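Local atomic coordinates of alginate lyase (Paenibacillus sp. FPU-7, PDB entry 6KFN), a protein that cleaves the polysaccharide alginate, probably by the beta-elimination reaction of a polysaccharide lyase, and is built as a right-handed parallel beta-helix. Residues A2-S7 with N20-D25; A41-T46 with D80-T85; D26-E31 with T52-G57. All coordinates share one frame; numbering follows the deposited sequence.

Contact 1: residues A2-S7 with N20-D25; sequences ATRTIS and NAKPGD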
# COMPACT_ATOMS: atom_id res chain seq x y z
N ALA A 2 25.83 -8.56 -7.35
CA ALA A 2 25.62 -8.79 -5.92
C ALA A 2 26.94 -9.07 -5.26
O ALA A 2 27.85 -9.54 -5.91
CB ALA A 2 24.69 -9.97 -5.72
N THR A 3 27.06 -8.79 -3.98
CA THR A 3 28.27 -9.15 -3.28
C THR A 3 28.29 -10.62 -2.87
O THR A 3 29.35 -11.23 -2.80
CB THR A 3 28.35 -8.23 -2.07
OG1 THR A 3 28.35 -6.85 -2.50
CG2 THR A 3 29.61 -8.50 -1.25
N ARG A 4 27.13 -11.17 -2.57
CA ARG A 4 26.97 -12.55 -2.12
C ARG A 4 25.62 -13.04 -2.58
O ARG A 4 24.65 -12.30 -2.44
CB ARG A 4 27.07 -12.62 -0.62
CG ARG A 4 27.04 -13.98 -0.07
CD ARG A 4 27.47 -14.00 1.41
NE ARG A 4 26.52 -13.28 2.27
CZ ARG A 4 26.37 -13.52 3.55
NH1 ARG A 4 27.06 -14.50 4.15
NH2 ARG A 4 25.51 -12.80 4.29
N THR A 5 25.55 -14.26 -3.10
CA THR A 5 24.30 -14.88 -3.53
C THR A 5 23.95 -16.01 -2.58
O THR A 5 24.79 -16.86 -2.29
CB THR A 5 24.42 -15.40 -4.95
OG1 THR A 5 24.81 -14.33 -5.83
CG2 THR A 5 23.12 -15.98 -5.44
N ILE A 6 22.72 -16.01 -2.11
CA ILE A 6 22.21 -17.05 -1.24
C ILE A 6 20.95 -17.60 -1.90
O ILE A 6 19.95 -16.89 -1.99
CB ILE A 6 21.94 -16.56 0.20
CG1 ILE A 6 23.08 -15.69 0.75
CG2 ILE A 6 21.72 -17.79 1.07
CD1 ILE A 6 22.97 -14.19 0.44
N SER A 7 21.03 -18.82 -2.40
CA SER A 7 19.93 -19.43 -3.15
C SER A 7 19.13 -20.32 -2.20
O SER A 7 19.67 -21.31 -1.71
CB SER A 7 20.52 -20.25 -4.31
OG SER A 7 21.24 -19.41 -5.20
N ASN A 20 21.32 -13.45 8.83
CA ASN A 20 22.71 -13.16 8.48
C ASN A 20 22.83 -12.19 7.33
O ASN A 20 23.88 -12.10 6.69
CB ASN A 20 23.42 -14.50 8.15
CG ASN A 20 24.89 -14.37 7.80
OD1 ASN A 20 25.33 -14.83 6.73
ND2 ASN A 20 25.69 -13.87 8.74
N ALA A 21 21.78 -11.41 7.04
CA ALA A 21 21.79 -10.55 5.88
C ALA A 21 22.82 -9.44 6.04
O ALA A 21 22.96 -8.84 7.11
CB ALA A 21 20.42 -9.94 5.65
N LYS A 22 23.50 -9.15 4.93
CA LYS A 22 24.53 -8.12 4.83
C LYS A 22 24.27 -7.26 3.60
O LYS A 22 23.72 -7.74 2.61
CB LYS A 22 25.91 -8.78 4.68
CG LYS A 22 26.27 -9.67 5.86
CD LYS A 22 27.64 -10.31 5.68
CE LYS A 22 27.97 -11.23 6.83
NZ LYS A 22 29.12 -12.13 6.56
N PRO A 23 24.70 -5.98 3.63
CA PRO A 23 24.66 -5.16 2.43
C PRO A 23 25.20 -5.91 1.22
O PRO A 23 26.28 -6.53 1.29
CB PRO A 23 25.50 -3.92 2.80
CG PRO A 23 25.37 -3.85 4.32
CD PRO A 23 25.41 -5.32 4.73
N GLY A 24 24.49 -5.85 0.10
CA GLY A 24 24.90 -6.49 -1.14
C GLY A 24 24.47 -7.94 -1.28
O GLY A 24 24.71 -8.54 -2.33
N ASP A 25 23.81 -8.50 -0.28
CA ASP A 25 23.31 -9.86 -0.42
C ASP A 25 22.19 -9.91 -1.47
O ASP A 25 21.35 -9.03 -1.54
CB ASP A 25 22.79 -10.42 0.90
CG ASP A 25 23.84 -10.91 1.85
OD1 ASP A 25 25.04 -10.98 1.47
OD2 ASP A 25 23.45 -11.28 2.97

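Contact 2: residues A41-T46 with D80-T85; sequences AEASGT and DYWNIT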
# COMPACT_ATOMS: atom_id res chain seq x y z
N ALA A 41 13.08 -8.93 7.96
CA ALA A 41 14.16 -8.26 7.24
C ALA A 41 14.63 -7.08 8.12
O ALA A 41 14.03 -6.01 8.09
CB ALA A 41 13.67 -7.80 5.87
N GLU A 42 15.66 -7.34 8.94
CA GLU A 42 16.07 -6.43 10.02
C GLU A 42 17.32 -5.61 9.69
O GLU A 42 17.45 -4.49 10.16
CB GLU A 42 16.32 -7.20 11.32
CG GLU A 42 15.10 -7.87 11.89
CD GLU A 42 15.30 -8.64 13.19
OE1 GLU A 42 16.45 -8.94 13.57
OE2 GLU A 42 14.30 -8.95 13.83
N ALA A 43 18.27 -6.17 8.97
CA ALA A 43 19.52 -5.52 8.64
C ALA A 43 19.25 -4.36 7.69
O ALA A 43 18.16 -4.23 7.14
CB ALA A 43 20.47 -6.54 7.99
N SER A 44 20.24 -3.50 7.50
CA SER A 44 20.15 -2.42 6.54
C SER A 44 21.21 -2.54 5.47
O SER A 44 22.40 -2.79 5.75
CB SER A 44 20.31 -1.05 7.21
OG SER A 44 19.18 -0.76 8.02
N GLY A 45 20.80 -2.31 4.24
CA GLY A 45 21.70 -2.07 3.14
C GLY A 45 22.02 -0.57 3.03
O GLY A 45 21.75 0.22 3.93
N THR A 46 22.57 -0.21 1.89
CA THR A 46 22.81 1.17 1.47
C THR A 46 22.33 1.31 0.04
O THR A 46 22.05 0.33 -0.64
CB THR A 46 24.29 1.56 1.57
OG1 THR A 46 24.95 0.86 0.53
CG2 THR A 46 24.88 1.27 2.94
N ASP A 80 16.72 -0.63 6.35
CA ASP A 80 16.69 0.23 5.19
C ASP A 80 17.31 -0.43 3.96
O ASP A 80 18.11 -1.36 4.06
CB ASP A 80 17.50 1.52 5.47
CG ASP A 80 16.95 2.36 6.58
OD1 ASP A 80 15.79 2.22 7.00
OD2 ASP A 80 17.72 3.25 7.03
N TYR A 81 16.94 0.07 2.77
CA TYR A 81 17.62 -0.32 1.53
C TYR A 81 17.51 -1.82 1.26
O TYR A 81 18.49 -2.48 0.93
CB TYR A 81 19.07 0.19 1.49
CG TYR A 81 19.17 1.67 1.25
CD1 TYR A 81 18.95 2.18 -0.04
CD2 TYR A 81 19.49 2.55 2.25
CE1 TYR A 81 19.03 3.50 -0.34
CE2 TYR A 81 19.56 3.96 1.94
CZ TYR A 81 19.34 4.36 0.66
OH TYR A 81 19.43 5.72 0.37
N TRP A 82 16.27 -2.31 1.32
CA TRP A 82 15.91 -3.61 0.79
C TRP A 82 15.23 -3.44 -0.57
O TRP A 82 14.39 -2.56 -0.73
CB TRP A 82 14.92 -4.35 1.72
CG TRP A 82 15.55 -4.80 3.00
CD1 TRP A 82 15.90 -3.99 4.05
CD2 TRP A 82 15.98 -6.13 3.32
NE1 TRP A 82 16.50 -4.73 5.03
CE2 TRP A 82 16.59 -6.04 4.60
CE3 TRP A 82 15.89 -7.37 2.68
CZ2 TRP A 82 17.10 -7.16 5.24
CZ3 TRP A 82 16.40 -8.47 3.33
CH2 TRP A 82 17.00 -8.35 4.59
N ASN A 83 15.57 -4.32 -1.50
CA ASN A 83 14.84 -4.52 -2.75
C ASN A 83 14.11 -5.85 -2.65
O ASN A 83 14.75 -6.89 -2.48
CB ASN A 83 15.78 -4.54 -3.94
CG ASN A 83 16.43 -3.19 -4.20
OD1 ASN A 83 15.95 -2.15 -3.72
ND2 ASN A 83 17.47 -3.17 -5.01
N ILE A 84 12.79 -5.78 -2.67
CA ILE A 84 11.90 -6.93 -2.52
C ILE A 84 11.19 -7.09 -3.85
O ILE A 84 10.39 -6.22 -4.22
CB ILE A 84 10.92 -6.68 -1.36
CG1 ILE A 84 11.68 -6.42 -0.05
CG2 ILE A 84 9.97 -7.85 -1.22
CD1 ILE A 84 10.88 -5.72 1.00
N THR A 85 11.50 -8.16 -4.60
CA THR A 85 11.20 -8.19 -6.02
C THR A 85 10.59 -9.52 -6.43
O THR A 85 11.15 -10.59 -6.17
CB THR A 85 12.49 -7.95 -6.83
OG1 THR A 85 13.09 -6.75 -6.37
CG2 THR A 85 12.19 -7.88 -8.30

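Contact 3: residues D26-E31 with T52-G57; sequences DIVLAE and TIRSAG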
# COMPACT_ATOMS: atom_id res chain seq x y z
N ASP A 26 22.14 -11.04 -2.19
CA ASP A 26 21.07 -11.36 -3.15
C ASP A 26 20.50 -12.71 -2.70
O ASP A 26 21.12 -13.74 -2.93
CB ASP A 26 21.66 -11.41 -4.54
CG ASP A 26 20.64 -11.50 -5.65
OD1 ASP A 26 19.47 -11.21 -5.41
OD2 ASP A 26 21.08 -11.84 -6.80
N ILE A 27 19.35 -12.65 -2.04
CA ILE A 27 18.66 -13.82 -1.52
C ILE A 27 17.63 -14.21 -2.58
O ILE A 27 16.67 -13.49 -2.82
CB ILE A 27 18.00 -13.52 -0.17
CG1 ILE A 27 19.04 -13.02 0.84
CG2 ILE A 27 17.26 -14.75 0.32
CD1 ILE A 27 18.40 -12.45 2.12
N VAL A 28 17.88 -15.36 -3.22
CA VAL A 28 17.19 -15.76 -4.44
C VAL A 28 16.34 -16.99 -4.12
O VAL A 28 16.88 -18.05 -3.79
CB VAL A 28 18.16 -16.04 -5.58
CG1 VAL A 28 17.39 -16.33 -6.86
CG2 VAL A 28 19.14 -14.86 -5.79
N LEU A 29 15.02 -16.83 -4.18
CA LEU A 29 14.09 -17.85 -3.74
C LEU A 29 13.56 -18.68 -4.91
O LEU A 29 13.13 -18.15 -5.94
CB LEU A 29 12.94 -17.20 -2.99
CG LEU A 29 13.34 -16.34 -1.79
CD1 LEU A 29 12.13 -15.91 -1.02
CD2 LEU A 29 14.32 -17.10 -0.91
N ALA A 30 13.60 -20.00 -4.74
CA ALA A 30 13.25 -20.91 -5.81
C ALA A 30 11.81 -20.75 -6.28
O ALA A 30 10.89 -20.62 -5.49
CB ALA A 30 13.45 -22.35 -5.33
N GLU A 31 11.61 -20.77 -7.60
CA GLU A 31 10.27 -20.76 -8.17
C GLU A 31 9.47 -21.95 -7.71
O GLU A 31 9.98 -23.05 -7.55
CB GLU A 31 10.34 -20.74 -9.69
CG GLU A 31 10.81 -19.41 -10.26
CD GLU A 31 10.65 -19.37 -11.75
OE1 GLU A 31 11.66 -19.48 -12.47
OE2 GLU A 31 9.50 -19.28 -12.23
N THR A 52 18.77 -7.67 -1.24
CA THR A 52 17.70 -8.09 -2.13
C THR A 52 17.11 -9.42 -1.67
O THR A 52 17.85 -10.35 -1.34
CB THR A 52 18.24 -8.23 -3.56
OG1 THR A 52 18.72 -6.94 -3.97
CG2 THR A 52 17.19 -8.69 -4.55
N ILE A 53 15.78 -9.50 -1.70
CA ILE A 53 15.06 -10.77 -1.65
C ILE A 53 14.20 -10.82 -2.91
O ILE A 53 13.41 -9.91 -3.15
CB ILE A 53 14.23 -10.88 -0.36
CG1 ILE A 53 13.63 -12.31 -0.28
CG2 ILE A 53 13.39 -9.71 -0.11
CD1 ILE A 53 12.95 -12.51 1.06
N ARG A 54 14.37 -11.87 -3.70
CA ARG A 54 13.69 -11.94 -4.98
C ARG A 54 13.38 -13.37 -5.34
O ARG A 54 14.01 -14.30 -4.87
CB ARG A 54 14.49 -11.25 -6.08
CG ARG A 54 15.80 -11.95 -6.40
CD ARG A 54 16.55 -11.18 -7.45
NE ARG A 54 17.86 -11.75 -7.72
CZ ARG A 54 18.15 -12.64 -8.65
NH1 ARG A 54 17.21 -13.10 -9.48
NH2 ARG A 54 19.38 -13.09 -8.77
N SER A 55 12.44 -13.52 -6.25
CA SER A 55 12.17 -14.80 -6.85
C SER A 55 13.25 -15.08 -7.92
O SER A 55 13.72 -14.17 -8.63
CB SER A 55 10.75 -14.73 -7.44
OG SER A 55 10.28 -15.96 -7.89
N ALA A 56 13.59 -16.36 -8.04
CA ALA A 56 14.55 -16.78 -9.06
C ALA A 56 14.03 -16.52 -10.46
O ALA A 56 14.82 -16.33 -11.38
CB ALA A 56 14.90 -18.27 -8.88
N GLY A 57 12.71 -16.54 -10.65
CA GLY A 57 12.12 -16.24 -11.95
C GLY A 57 10.66 -15.88 -11.78
O GLY A 57 10.11 -15.94 -10.68

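Contact 1: residues A2-S7 with N20-D25
The R4 guanidinium meets the D25 carboxylate and N20, and these polar bonds carry the contact. R4 grips D25 side-on with two nitrogens, one to each oxygen. NE gives a nearly straight bond to OD1 of D25 (2.8 Å, 165°). NH2 reaches OD2 of D25 at 2.9 Å on its syn lone pair. CG of R4 stands anti to the backbone N (chi1 -175°) and the chain bends at chi3, which lays it alongside D25. The two flat groups are not coplanar; their planes lie 39° apart.

The outer end of the guanidinium turns to N20. NH1 and NH2 both give bonds to OD1 of N20, and both come from the same face of the amide. The one from NH1 is 3.1 Å long. NH2 also makes a weak bond to the N20 carbonyl. OD2 of D25 has a second donor, the backbone N of K22 at 2.9 Å, which meets it from above the carboxylate plane. With R4 cut back to an alanine, the D25 carboxylate would probably lose its countercharge and the N20 amide be set free to turn.

On the backbone, T3 N binds G24 O at 2.9 Å. G24 sits in the type II turn from K22 to D25, closed by D25 N to K22 O.

Packing is lighter. The K22 chain runs over one face of the guanidinium, with CD 3.6 Å from R4 NH2. CD1 of I6 rests on the D25 carboxylate carbon.

The contact sits at the N-terminal end of the beta-helix. R4 and D25 form a parallel bridge between strands 4-8 and 25-29, and N20 follows helix 11-19. D25 also bonds through its backbone to T52 of strand 51-55.

Contact 2: residues A41-T46 with D80-T85
W82 gives its indole NE1-H to the carbonyl O of A43, the shortest hydrogen bond of this contact (2.7 Å). The acceptor lies at the ring edge, in the indole plane. Two more bonds tie D80 to the loop. D80 N gives an almost straight bond to OG of S44 (3.0 Å, 173°). The S44 hydroxyl stands anti to its own carbonyl carbon (chi1 -69°), which places OG before the D80 amide. G45 N returns a bond to D80 O at 2.9 Å. The D80 carboxylate has its own partner, ND2 of N102.

These bonds join two turns of the right-handed parallel beta-helix. Segment 41-46 leaves strand 39-41 and leads to strand 51-55. Segment 80-85 enters strand 82-85, which pairs with strand 51-55 in the same wall of the helix.

The W82 indole is packed as well as bonded. CB of A41 sits over the face of its six-membered ring, 3.5 Å from the centroid and 8° off the ring normal. This is a CH-pi contact. The A43 methyl lies further off, 4.4 Å from CZ2 of W82. I51 and V77 also touch W82.

Further out, Y81 lies against the backbone of G45 and T46. Its CB is 3.4 Å from the carbonyl carbon of G45. The carbonyl carbon of T46 sits over one ring face, offset toward the rim, 3.4 Å from CG of Y81. G45, with no side chain, packs its backbone close against Y81. The Y81 ring also stacks with H103 of the next turn.

Contact 3: residues D26-E31 with T52-G57
R54 reaches D26 because its CG stands between the backbone N and the carbonyl carbon (chi1 66°) and the chain is extended from CG to NE. D26 has CG anti to its backbone N (chi1 -170°), which brings the carboxylate within bonding distance of R54. Strands 26-29 and 52-55 are parallel neighbours in the right-handed beta-helix, on successive turns. R54 holds D26 side-on, NE to OD1 at 2.9 Å and NH2 to OD2 at 2.9 Å. The two flat groups are nearly coplanar, 27° apart. CG2 of V28 lies over one guanidinium face, 3.5 Å from NH2 of R54.

The backbones are joined by four hydrogen bonds: I27 N to T52 O, R54 N to I27 O, L29 N to R54 O, and A56 N to L29 O. On the other face of the sheet, I27, L29 and I53 turn inward. CD1 of L29 meets CG1 of I53 at 4.0 Å. L14 of helix 11-19 touches both I27 and I53, so the helix lies over this end of the interior.

Past the strands, the extended E31 side chain lies against G57 while its OE2 bonds to N60 N. OE1 of E31 lies 3.3 Å from CA of G57.

Overall arrangement
The three contacts lie together at the N-terminal end of the beta-helix, on the same side of the chain's centre. Contacts 1 and 3 have centres about 11 Å apart and share one strand: R4 O lies 2.8 Å from D26 N, a probable hydrogen bond. Contact 3 meets contact 2, about 14 Å away between centres, where N83 O lies 2.9 Å from I53 N. Strands 4-8, 25-29, 51-55 and 82-85 thus follow one another in one wall. Contacts 1 and 2 touch by packing at the loops, with P23 CG 3.5 Å from S44 O. None of their residues binds the two sodium ions, whose ligands include E147 and Y210.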